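Side-chain contacts in 2-methyl-aconitate isomerase (Shewanella oneidensis, PDB 5K87), which catalyses the cis-trans isomerization of 2-methyl-aconitate, by proton abstraction coupled with rotation about the C2-C3 bond, during propionate breakdown in the 2-methylcitrate cycle: residues 205-210 / 217-222; 195-200 / 334-339; 227-232 / 256-261; 285-290 / 342-347. The protein carries 1 engineered substitution. All coordinates share one frame; numbering follows the deposited sequence.

Contact 1: 205-210 / 217-222; sequences DVLEVP and ATMINA
Asp205 and Ala217 form an antiparallel hydrogen-bonded pair near the open end of a beta hairpin. Asp205 N donates to Ala217 O at 2.7 Å, and Ala217 N returns a bond to Asp205 O at 2.8 Å. From this pair one segment runs on toward the hairpin turn and the other away from it, their short axes at 101°, so further contact between them is left to side chains. The closest of them is Met219: its chain bends at chi3 (-77°) and brings the terminal methyl back to Asp205, with CE 3.5 Å from both CB and OD2 of the aspartate, the two side chains crossing nearly at right angles. Packing is slacker, and tentative, where Leu207 approaches, its side chain being modelled in two positions: in one, Leu207 CD2 lies 4.3 Å from Ala217 CB. On the other side of the strand Val206 points away into solvent. A water bridges the polar groups, donating a hydrogen bond to Asp205 OD2 at 2.7 Å and accepting one from Met219 N at 2.9 Å. The same OD2 is hydrogen-bonded to Thr200 OG1, and OD1 to Asn202 ND2. A buried carboxylate thus has polar partners on both oxygens although a methyl group lies against it, and these bonds would probably favour its charged form while the water satisfies a strand N-H past the last bridge between the two segments.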
loop_
_atom_site.group_PDB
_atom_site.type_symbol
_atom_site.label_atom_id
_atom_site.label_comp_id
_atom_site.label_asym_id
_atom_site.label_seq_id
_atom_site.Cartn_x
_atom_site.Cartn_y
_atom_site.Cartn_z
ATOM N N ASP A 205 11.012 34.858 7.570
ATOM C CA ASP A 205 11.274 35.560 6.336
ATOM C C ASP A 205 9.957 35.818 5.648
ATOM O O ASP A 205 8.929 35.246 6.014
ATOM C CB ASP A 205 12.173 34.728 5.423
ATOM C CG ASP A 205 13.607 34.685 5.900
ATOM O OD1 ASP A 205 14.333 35.678 5.681
ATOM O OD2 ASP A 205 14.016 33.663 6.489
ATOM N N VAL A 206 9.985 36.706 4.666
ATOM C CA VAL A 206 8.845 36.867 3.787
ATOM C C VAL A 206 9.192 36.180 2.482
ATOM O O VAL A 206 10.101 36.600 1.767
ATOM C CB VAL A 206 8.499 38.341 3.540
ATOM C CG1 VAL A 206 7.322 38.445 2.582
ATOM C CG2 VAL A 206 8.172 39.030 4.854
ATOM N N LEU A 207 8.469 35.111 2.178
ATOM C CA LEU A 207 8.724 34.341 0.976
ATOM C C LEU A 207 7.908 34.913 -0.179
ATOM O O LEU A 207 6.685 34.794 -0.204
ATOM C CB LEU A 207 8.373 32.873 1.224
ATOM C CG LEU A 207 8.990 31.792 0.342
ATOM C CD1 LEU A 207 10.489 31.999 0.150
ATOM C CD2 LEU A 207 8.704 30.426 0.956
ATOM N N GLU A 208 8.595 35.551 -1.125
ATOM C CA GLU A 208 7.936 36.173 -2.268
ATOM C C GLU A 208 7.775 35.179 -3.412
ATOM O O GLU A 208 8.761 34.701 -3.978
ATOM C CB GLU A 208 8.722 37.398 -2.744
ATOM N N VAL A 209 6.526 34.859 -3.731
ATOM C CA VAL A 209 6.214 33.937 -4.812
ATOM C C VAL A 209 5.357 34.693 -5.823
ATOM O O VAL A 209 4.131 34.655 -5.760
ATOM C CB VAL A 209 5.469 32.693 -4.290
ATOM C CG1 VAL A 209 5.378 31.627 -5.381
ATOM C CG2 VAL A 209 6.178 32.133 -3.062
ATOM N N PRO A 210 6.011 35.395 -6.759
ATOM C CA PRO A 210 5.361 36.361 -7.653
ATOM C C PRO A 210 4.167 35.791 -8.413
ATOM O O PRO A 210 4.295 34.805 -9.140
ATOM C CB PRO A 210 6.486 36.759 -8.623
ATOM C CG PRO A 210 7.548 35.714 -8.454
ATOM C CD PRO A 210 7.453 35.282 -7.028
ATOM N N ALA A 217 7.450 32.876 6.476
ATOM C CA ALA A 217 7.961 31.520 6.551
ATOM C C ALA A 217 9.133 31.434 7.498
ATOM O O ALA A 217 9.932 32.367 7.604
ATOM C CB ALA A 217 8.373 31.041 5.169
ATOM N N THR A 218 9.232 30.309 8.194
ATOM C CA THR A 218 10.463 29.960 8.873
ATOM C C THR A 218 11.117 28.831 8.102
ATOM O O THR A 218 10.497 27.796 7.847
ATOM C CB THR A 218 10.234 29.524 10.325
ATOM O OG1 THR A 218 9.884 30.670 11.106
ATOM C CG2 THR A 218 11.500 28.909 10.895
ATOM N N MET A 219 12.356 29.045 7.700
ATOM C CA MET A 219 13.123 28.047 6.980
ATOM C C MET A 219 14.239 27.569 7.884
ATOM O O MET A 219 15.135 28.334 8.257
ATOM C CB MET A 219 13.663 28.655 5.689
ATOM C CG MET A 219 12.563 28.846 4.649
ATOM S SD MET A 219 12.944 29.935 3.263
ATOM C CE MET A 219 12.776 31.532 4.056
ATOM N N ILE A 220 14.162 26.301 8.262
ATOM C CA ILE A 220 15.090 25.738 9.226
ATOM C C ILE A 220 15.705 24.455 8.689
ATOM O O ILE A 220 15.055 23.691 7.971
ATOM C CB ILE A 220 14.379 25.495 10.579
ATOM C CG1 ILE A 220 15.387 25.162 11.679
ATOM C CG2 ILE A 220 13.299 24.420 10.457
ATOM C CD1 ILE A 220 14.777 25.140 13.067
ATOM N N ASN A 221 16.969 24.227 9.011
ATOM C CA ASN A 221 17.625 22.995 8.625
ATOM C C ASN A 221 18.019 22.241 9.884
ATOM O O ASN A 221 19.114 22.423 10.422
ATOM C CB ASN A 221 18.835 23.268 7.739
ATOM C CG ASN A 221 19.245 22.053 6.948
ATOM O OD1 ASN A 221 18.910 20.924 7.313
ATOM N ND2 ASN A 221 19.981 22.270 5.862
ATOM N N ALA A 222 17.089 21.426 10.373
ATOM C CA ALA A 222 17.281 20.596 11.554
ATOM C C ALA A 222 16.374 19.380 11.389
ATOM O O ALA A 222 15.171 19.534 11.222
ATOM C CB ALA A 222 16.915 21.373 12.812
HETATM O O HOH W 1 13.462 31.687 8.239
#

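Contact 2: 195-200 / 334-339; sequences GCMFPT and AAIPGT
Met197 and Phe198 lie in an irregular loop and face Ile336 and Thr339 across a wide backbone separation: the CA atoms of Met197 and Ile336 are 10.4 Å apart, those of Phe198 and Thr339 10.1 Å. Residues 336-339 make a type II beta turn, whose closing bond from Thr339 N to Ile336 O is weak; Gly338, with its positive phi, occupies a position where a CB would jam against the preceding carbonyl. Side chains alone span the gap. The Phe198 ring enters end first, its CZ 3.7 Å from Thr339 CG2 and 4.1 Å from Ile336 CG2, and both methyls approach obliquely. Thr339 can offer that methyl because its chi1 of 68° sets OG1 between the backbone N and the carbonyl carbon and swings CG2 to the side facing the ring. Thr339 is the N-cap of helix 340-344, its hydroxyl bonded to Asn342 N as well as to Ala333 O. Met197 lies over the aromatic from its own loop, its CG 3.6 Å above one ring face near the rim, while its CE reaches Ile336 CD1 at 4.3 Å. An alanine at Phe198 would leave the methyls of Ile336 and Thr339 without their aromatic partner and is likely to open a gap between turn and loop. Around this apolar bridge, Ile220 of strand 213-221 touches both Met197 and Phe198, Trp375 of strand 374-391 meets Met197 and Ile336, and the turn itself links helix 324-334 to helix 340-344.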
loop_
_atom_site.group_PDB
_atom_site.type_symbol
_atom_site.label_atom_id
_atom_site.label_comp_id
_atom_site.label_asym_id
_atom_site.label_seq_id
_atom_site.Cartn_x
_atom_site.Cartn_y
_atom_site.Cartn_z
ATOM N N GLY A 195 22.995 25.125 4.477
ATOM C CA GLY A 195 23.344 24.713 5.824
ATOM C C GLY A 195 23.011 25.750 6.877
ATOM O O GLY A 195 22.310 26.723 6.589
ATOM N N CYS A 196 23.534 25.540 8.085
ATOM C CA CYS A 196 23.176 26.305 9.288
ATOM C C CYS A 196 21.748 26.004 9.721
ATOM O O CYS A 196 20.945 25.489 8.942
ATOM C CB CYS A 196 23.353 27.816 9.097
ATOM S SG CYS A 196 24.988 28.323 8.556
ATOM N N MET A 197 21.428 26.327 10.969
ATOM C CA MET A 197 20.080 26.100 11.449
ATOM C C MET A 197 19.102 26.951 10.649
ATOM O O MET A 197 18.082 26.456 10.183
ATOM C CB MET A 197 19.960 26.387 12.945
ATOM C CG MET A 197 18.550 26.203 13.463
ATOM S SD MET A 197 18.470 25.998 15.251
ATOM C CE MET A 197 19.541 27.325 15.797
ATOM N N PHE A 198 19.433 28.229 10.471
ATOM C CA PHE A 198 18.609 29.135 9.681
ATOM C C PHE A 198 19.411 29.650 8.494
ATOM O O PHE A 198 20.121 30.647 8.612
ATOM C CB PHE A 198 18.124 30.297 10.552
ATOM C CG PHE A 198 17.251 29.864 11.692
ATOM C CD1 PHE A 198 15.957 29.431 11.455
ATOM C CD2 PHE A 198 17.726 29.861 12.997
ATOM C CE1 PHE A 198 15.146 29.018 12.492
ATOM C CE2 PHE A 198 16.918 29.444 14.045
ATOM C CZ PHE A 198 15.624 29.016 13.788
ATOM N N PRO A 199 19.310 28.968 7.342
ATOM C CA PRO A 199 20.150 29.315 6.187
ATOM C C PRO A 199 20.017 30.765 5.716
ATOM O O PRO A 199 20.990 31.308 5.193
ATOM C CB PRO A 199 19.689 28.338 5.096
ATOM C CG PRO A 199 18.397 27.779 5.577
ATOM C CD PRO A 199 18.454 27.800 7.072
ATOM N N THR A 200 18.859 31.387 5.912
ATOM C CA THR A 200 18.699 32.797 5.545
ATOM C C THR A 200 19.253 33.740 6.615
ATOM O O THR A 200 19.373 34.946 6.390
ATOM C CB THR A 200 17.227 33.167 5.335
ATOM O OG1 THR A 200 16.553 33.140 6.599
ATOM C CG2 THR A 200 16.557 32.200 4.375
ATOM N N ALA A 334 10.355 25.072 17.451
ATOM C CA ALA A 334 9.516 25.468 18.574
ATOM C C ALA A 334 10.354 25.947 19.754
ATOM O O ALA A 334 9.890 26.772 20.551
ATOM C CB ALA A 334 8.614 24.337 19.002
ATOM N N ALA A 335 11.578 25.440 19.865
ATOM C CA ALA A 335 12.470 25.785 20.972
ATOM C C ALA A 335 13.206 27.109 20.760
ATOM O O ALA A 335 13.886 27.607 21.667
ATOM C CB ALA A 335 13.477 24.666 21.196
ATOM N N ILE A 336 13.100 27.667 19.563
ATOM C CA ILE A 336 13.747 28.938 19.261
ATOM C C ILE A 336 12.709 30.059 19.241
ATOM O O ILE A 336 11.892 30.142 18.319
ATOM C CB ILE A 336 14.446 28.891 17.901
ATOM C CG1 ILE A 336 15.382 27.683 17.814
ATOM C CG2 ILE A 336 15.209 30.184 17.660
ATOM C CD1 ILE A 336 16.499 27.703 18.825
ATOM N N PRO A 337 12.733 30.931 20.262
ATOM C CA PRO A 337 11.713 31.979 20.361
ATOM C C PRO A 337 11.674 32.853 19.113
ATOM O O PRO A 337 12.713 33.327 18.662
ATOM C CB PRO A 337 12.162 32.786 21.580
ATOM C CG PRO A 337 12.896 31.785 22.417
ATOM C CD PRO A 337 13.623 30.912 21.438
ATOM N N GLY A 338 10.487 33.023 18.545
ATOM C CA GLY A 338 10.324 33.881 17.388
ATOM C C GLY A 338 10.117 33.188 16.051
ATOM O O GLY A 338 9.709 33.834 15.094
ATOM N N THR A 339 10.413 31.893 15.944
ATOM C CA THR A 339 10.087 31.187 14.698
ATOM C C THR A 339 8.575 31.085 14.572
ATOM O O THR A 339 7.853 31.225 15.557
ATOM C CB THR A 339 10.672 29.761 14.636
ATOM O OG1 THR A 339 10.012 28.933 15.596
ATOM C CG2 THR A 339 12.175 29.758 14.870
#

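Contact 3: 227-232 / 256-261; sequences IFINAE and ETIRAH
Behind Ile258 and Arg259, which meet the strand across this contact, the carbonyl oxygen of Thr257 is gripped twice by His261. Its backbone N donates the regular helical bond to Thr257 O at 3.0 Å, while ring atom ND1 reaches that oxygen at 2.9 Å from the opposite face of the carbonyl plane, lying 40° out of it. The imidazole is thereby pinned along its own helix and its proton placed on ND1. On the same helix Arg259 grips Glu256, three residues earlier, side-on: NE bonds OE1 at 2.9 Å and NH2 bonds OE2 at 3.0 Å, both nearly straight and close to the guanidinium plane. A bend at chi3 (72°) turns the group back toward the glutamate. Further out, Arg278 O holds NH2, Pro282 O holds NH1, and Gln279 NE2 bonds Glu256 OE2. A methionine in place of Arg259 would keep an aliphatic stem but would probably leave the Glu256 carboxylate without its charged mate and take one donor from each of the carbonyls of Arg278 and Pro282, the latter next to substrate-binding Lys283. Across the contact the strand offers only aliphatic side chains. Ile227 CD1 abuts the helix backbone, 3.6 Å from Arg259 O, and touches the arginine stem at CG (4.2 Å); Ile229, modelled in two positions, tentatively meets Ile258. The axes of strand 227-230 and of 256-261 in the helix run at 127°. This is helix-on-sheet packing, Ile227 and Ile229 facing helix 249-266 and Phe228 between them elsewhere, in a family of the diaminopimelate epimerase clan.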
loop_
_atom_site.group_PDB
_atom_site.type_symbol
_atom_site.label_atom_id
_atom_site.label_comp_id
_atom_site.label_asym_id
_atom_site.label_seq_id
_atom_site.Cartn_x
_atom_site.Cartn_y
_atom_site.Cartn_z
ATOM N N ILE A 227 10.460 24.151 5.314
ATOM C CA ILE A 227 9.837 25.455 5.190
ATOM C C ILE A 227 8.520 25.389 5.938
ATOM O O ILE A 227 7.660 24.578 5.593
ATOM C CB ILE A 227 9.517 25.759 3.720
ATOM C CG1 ILE A 227 10.772 25.671 2.857
ATOM C CG2 ILE A 227 8.862 27.116 3.593
ATOM C CD1 ILE A 227 10.498 25.257 1.419
ATOM N N PHE A 228 8.360 26.233 6.958
ATOM C CA PHE A 228 7.107 26.343 7.691
ATOM C C PHE A 228 6.389 27.640 7.323
ATOM O O PHE A 228 6.985 28.716 7.367
ATOM C CB PHE A 228 7.368 26.382 9.200
ATOM C CG PHE A 228 7.887 25.096 9.772
ATOM C CD1 PHE A 228 7.033 24.025 9.988
ATOM C CD2 PHE A 228 9.216 24.971 10.132
ATOM C CE1 PHE A 228 7.499 22.845 10.537
ATOM C CE2 PHE A 228 9.690 23.796 10.677
ATOM C CZ PHE A 228 8.831 22.732 10.882
ATOM N N ILE A 229 5.117 27.544 6.971
ATOM C CA ILE A 229 4.321 28.737 6.717
ATOM C C ILE A 229 3.068 28.682 7.581
ATOM O O ILE A 229 2.710 27.627 8.095
ATOM C CB ILE A 229 3.979 28.864 5.223
ATOM C CG1 ILE A 229 3.343 27.570 4.715
ATOM C CG2 ILE A 229 5.240 29.185 4.416
ATOM C CD1 ILE A 229 3.295 27.473 3.202
ATOM N N ASN A 230 2.423 29.823 7.783
ATOM C CA ASN A 230 1.207 29.863 8.575
ATOM C C ASN A 230 0.022 29.335 7.776
ATOM O O ASN A 230 -0.201 29.753 6.635
ATOM C CB ASN A 230 0.904 31.277 9.057
ATOM C CG ASN A 230 1.862 31.745 10.134
ATOM O OD1 ASN A 230 2.390 30.945 10.908
ATOM N ND2 ASN A 230 2.094 33.053 10.187
ATOM N N ALA A 231 -0.744 28.428 8.378
ATOM C CA ALA A 231 -1.917 27.854 7.730
ATOM C C ALA A 231 -2.841 28.937 7.159
ATOM O O ALA A 231 -3.328 28.822 6.030
ATOM C CB ALA A 231 -2.681 26.975 8.703
ATOM N N GLU A 232 -3.076 29.995 7.933
ATOM C CA GLU A 232 -4.044 31.015 7.532
ATOM C C GLU A 232 -3.629 31.760 6.270
ATOM O O GLU A 232 -4.485 32.232 5.524
ATOM C CB GLU A 232 -4.318 32.003 8.672
ATOM C CG GLU A 232 -3.153 32.906 9.025
ATOM C CD GLU A 232 -3.519 33.932 10.085
ATOM O OE1 GLU A 232 -4.689 33.944 10.521
ATOM O OE2 GLU A 232 -2.639 34.724 10.481
ATOM N N GLU A 256 3.796 23.112 -4.179
ATOM C CA GLU A 256 5.042 22.799 -4.855
ATOM C C GLU A 256 5.794 24.058 -5.297
ATOM O O GLU A 256 7.015 24.116 -5.189
ATOM C CB GLU A 256 4.820 21.816 -6.008
ATOM C CG GLU A 256 6.103 21.460 -6.776
ATOM C CD GLU A 256 7.224 20.871 -5.914
ATOM O OE1 GLU A 256 6.986 20.404 -4.777
ATOM O OE2 GLU A 256 8.374 20.862 -6.396
ATOM N N THR A 257 5.064 25.053 -5.800
ATOM C CA THR A 257 5.693 26.309 -6.204
ATOM C C THR A 257 6.297 27.028 -4.997
ATOM O O THR A 257 7.403 27.553 -5.072
ATOM C CB THR A 257 4.710 27.237 -6.952
ATOM O OG1 THR A 257 4.175 26.550 -8.091
ATOM C CG2 THR A 257 5.430 28.493 -7.421
ATOM N N ILE A 258 5.578 27.030 -3.880
ATOM C CA ILE A 258 6.085 27.640 -2.661
ATOM C C ILE A 258 7.328 26.888 -2.168
ATOM O O ILE A 258 8.323 27.506 -1.784
ATOM C CB ILE A 258 5.015 27.714 -1.563
ATOM C CG1 ILE A 258 3.823 28.553 -2.040
ATOM C CG2 ILE A 258 5.609 28.335 -0.318
ATOM C CD1 ILE A 258 2.594 28.444 -1.155
ATOM N N ARG A 259 7.273 25.555 -2.204
ATOM C CA ARG A 259 8.407 24.728 -1.796
ATOM C C ARG A 259 9.647 25.034 -2.645
ATOM O O ARG A 259 10.752 25.157 -2.124
ATOM C CB ARG A 259 8.053 23.239 -1.873
ATOM C CG ARG A 259 9.069 22.323 -1.192
ATOM C CD ARG A 259 8.791 20.842 -1.493
ATOM N NE ARG A 259 9.119 20.524 -2.876
ATOM C CZ ARG A 259 10.320 20.144 -3.295
ATOM N NH1 ARG A 259 11.331 19.970 -2.451
ATOM N NH2 ARG A 259 10.507 19.921 -4.584
ATOM N N ALA A 260 9.453 25.164 -3.956
ATOM C CA ALA A 260 10.554 25.481 -4.863
ATOM C C ALA A 260 11.175 26.834 -4.533
ATOM O O ALA A 260 12.393 26.976 -4.482
ATOM C CB ALA A 260 10.065 25.467 -6.293
ATOM N N HIS A 261 10.329 27.833 -4.310
ATOM C CA HIS A 261 10.833 29.156 -3.977
ATOM C C HIS A 261 11.532 29.172 -2.625
ATOM O O HIS A 261 12.532 29.869 -2.446
ATOM C CB HIS A 261 9.718 30.196 -4.069
ATOM C CG HIS A 261 9.436 30.626 -5.471
ATOM N ND1 HIS A 261 8.620 29.911 -6.321
ATOM C CD2 HIS A 261 9.909 31.670 -6.193
ATOM C CE1 HIS A 261 8.579 30.512 -7.497
ATOM N NE2 HIS A 261 9.351 31.581 -7.444
#

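Contact 4: 285-290 / 342-347; sequences AFVAPP and NLAAGG
Ala344 points its CB at the strand end, and the strand answers with one branch of Val287 and a carbonyl of its backbone. Val287 CG2 is 4.1 Å from Ala344 CB; a chi1 of -54° sets this methyl between the backbone N and carbonyl carbon. Ala288 turns its own methyl away and presents its O to Ala344 CB at 3.9 Å. The two prolines then pass the helix end at its carbonyl: Pro289 CA makes a CA-H...O contact with Ala344 O (3.5 Å, 146° at the hydrogen), and Pro290 CD lies 3.9 Å from the same oxygen. The helix stops in a Schellman motif, with Gly347 N bonded to Asn342 O at 2.9 Å and Gly346 N to Leu343 O at 3.0 Å, Gly346 taking the positive phi. Leu308 and Val310 of strand 308-314 continue the apolar surroundings of Ala344 and Val287. The prolines have no N-H to offer Ala344 O, so between these segments that oxygen meets only C-H groups, one in a weak CA-H...O contact, and the small alanine is consistent with the backbones' close approach, Pro289 CA to Ala344 CA 4.7 Å.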
loop_
_atom_site.group_PDB
_atom_site.type_symbol
_atom_site.label_atom_id
_atom_site.label_comp_id
_atom_site.label_asym_id
_atom_site.label_seq_id
_atom_site.Cartn_x
_atom_site.Cartn_y
_atom_site.Cartn_z
ATOM N N ALA A 285 5.636 22.601 5.184
ATOM C CA ALA A 285 4.653 22.339 6.225
ATOM C C ALA A 285 3.920 23.616 6.586
ATOM O O ALA A 285 4.418 24.726 6.368
ATOM C CB ALA A 285 5.329 21.761 7.454
ATOM N N PHE A 286 2.731 23.465 7.140
ATOM C CA PHE A 286 1.986 24.620 7.616
ATOM C C PHE A 286 1.552 24.445 9.063
ATOM O O PHE A 286 1.303 23.322 9.517
ATOM C CB PHE A 286 0.845 25.037 6.668
ATOM C CG PHE A 286 -0.181 23.970 6.378
ATOM C CD1 PHE A 286 0.029 23.037 5.371
ATOM C CD2 PHE A 286 -1.394 23.952 7.051
ATOM C CE1 PHE A 286 -0.932 22.085 5.074
ATOM C CE2 PHE A 286 -2.357 23.002 6.751
ATOM C CZ PHE A 286 -2.122 22.069 5.762
ATOM N N VAL A 287 1.498 25.564 9.787
ATOM C CA VAL A 287 1.326 25.539 11.235
ATOM C C VAL A 287 0.169 26.432 11.670
ATOM O O VAL A 287 -0.207 27.368 10.961
ATOM C CB VAL A 287 2.617 26.002 11.972
ATOM C CG1 VAL A 287 3.808 25.181 11.517
ATOM C CG2 VAL A 287 2.887 27.498 11.758
ATOM N N ALA A 288 -0.384 26.144 12.841
ATOM C CA ALA A 288 -1.448 26.960 13.403
ATOM C C ALA A 288 -1.508 26.759 14.907
ATOM O O ALA A 288 -1.014 25.755 15.422
ATOM C CB ALA A 288 -2.780 26.592 12.778
ATOM N N PRO A 289 -2.113 27.724 15.628
ATOM C CA PRO A 289 -2.337 27.506 17.063
ATOM C C PRO A 289 -3.293 26.335 17.301
ATOM O O PRO A 289 -3.977 25.909 16.370
ATOM C CB PRO A 289 -2.986 28.826 17.513
ATOM C CG PRO A 289 -2.559 29.835 16.494
ATOM C CD PRO A 289 -2.514 29.082 15.202
ATOM N N PRO A 290 -3.345 25.821 18.536
ATOM C CA PRO A 290 -4.228 24.700 18.861
ATOM C C PRO A 290 -5.668 24.944 18.447
ATOM O O PRO A 290 -6.202 26.055 18.600
ATOM C CB PRO A 290 -4.143 24.625 20.386
ATOM C CG PRO A 290 -2.790 25.143 20.690
ATOM C CD PRO A 290 -2.543 26.237 19.697
ATOM N N ASN A 342 7.397 28.351 16.876
ATOM C CA ASN A 342 7.395 28.849 18.244
ATOM C C ASN A 342 6.188 29.749 18.512
ATOM O O ASN A 342 5.521 29.621 19.536
ATOM C CB ASN A 342 8.689 29.594 18.512
ATOM C CG ASN A 342 8.699 30.259 19.865
ATOM O OD1 ASN A 342 8.442 31.459 19.973
ATOM N ND2 ASN A 342 8.982 29.488 20.907
ATOM N N LEU A 343 5.886 30.629 17.569
ATOM C CA LEU A 343 4.791 31.572 17.754
ATOM C C LEU A 343 3.433 30.875 17.734
ATOM O O LEU A 343 2.538 31.229 18.498
ATOM C CB LEU A 343 4.856 32.682 16.708
ATOM C CG LEU A 343 6.056 33.625 16.841
ATOM C CD1 LEU A 343 6.054 34.636 15.710
ATOM C CD2 LEU A 343 6.060 34.334 18.190
ATOM N N ALA A 344 3.280 29.870 16.871
ATOM C CA ALA A 344 2.048 29.093 16.838
ATOM C C ALA A 344 1.834 28.402 18.179
ATOM O O ALA A 344 0.697 28.165 18.592
ATOM C CB ALA A 344 2.081 28.070 15.700
ATOM N N ALA A 345 2.934 28.093 18.860
ATOM C CA ALA A 345 2.873 27.409 20.149
ATOM C C ALA A 345 2.841 28.370 21.339
ATOM O O ALA A 345 2.947 27.942 22.490
ATOM C CB ALA A 345 4.030 26.424 20.288
ATOM N N GLY A 346 2.688 29.661 21.064
ATOM C CA GLY A 346 2.496 30.635 22.129
ATOM C C GLY A 346 3.717 31.450 22.509
ATOM O O GLY A 346 3.641 32.319 23.384
ATOM N N GLY A 347 4.849 31.177 21.870
ATOM C CA GLY A 347 6.054 31.951 22.099
ATOM C C GLY A 347 6.809 31.544 23.347
ATOM O O GLY A 347 6.327 30.748 24.147
#

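Overall arrangement
Following the chain, residues 195-200 open contact 2, whose loop closes only at 334-339. Contact 1 is nested early in that loop, closing the hairpin of strands 205-209 and 213-221; a probable backbone hydrogen bond from Asn221 N to Met197 O joins it to contact 2. Contact 3 follows in series, also inside the loop, returning helix 249-266 to strand 225-230, the neighbour of 213-221. Contact 4 opens on strand 283-288, beside 225-230, but closes at 342-347, beyond the end of contact 2, so these two cross; Ala334 O and Asn342 ND2 bond at the crossing. Four successive strands thus become tied to one long helix, one short helix and two loops.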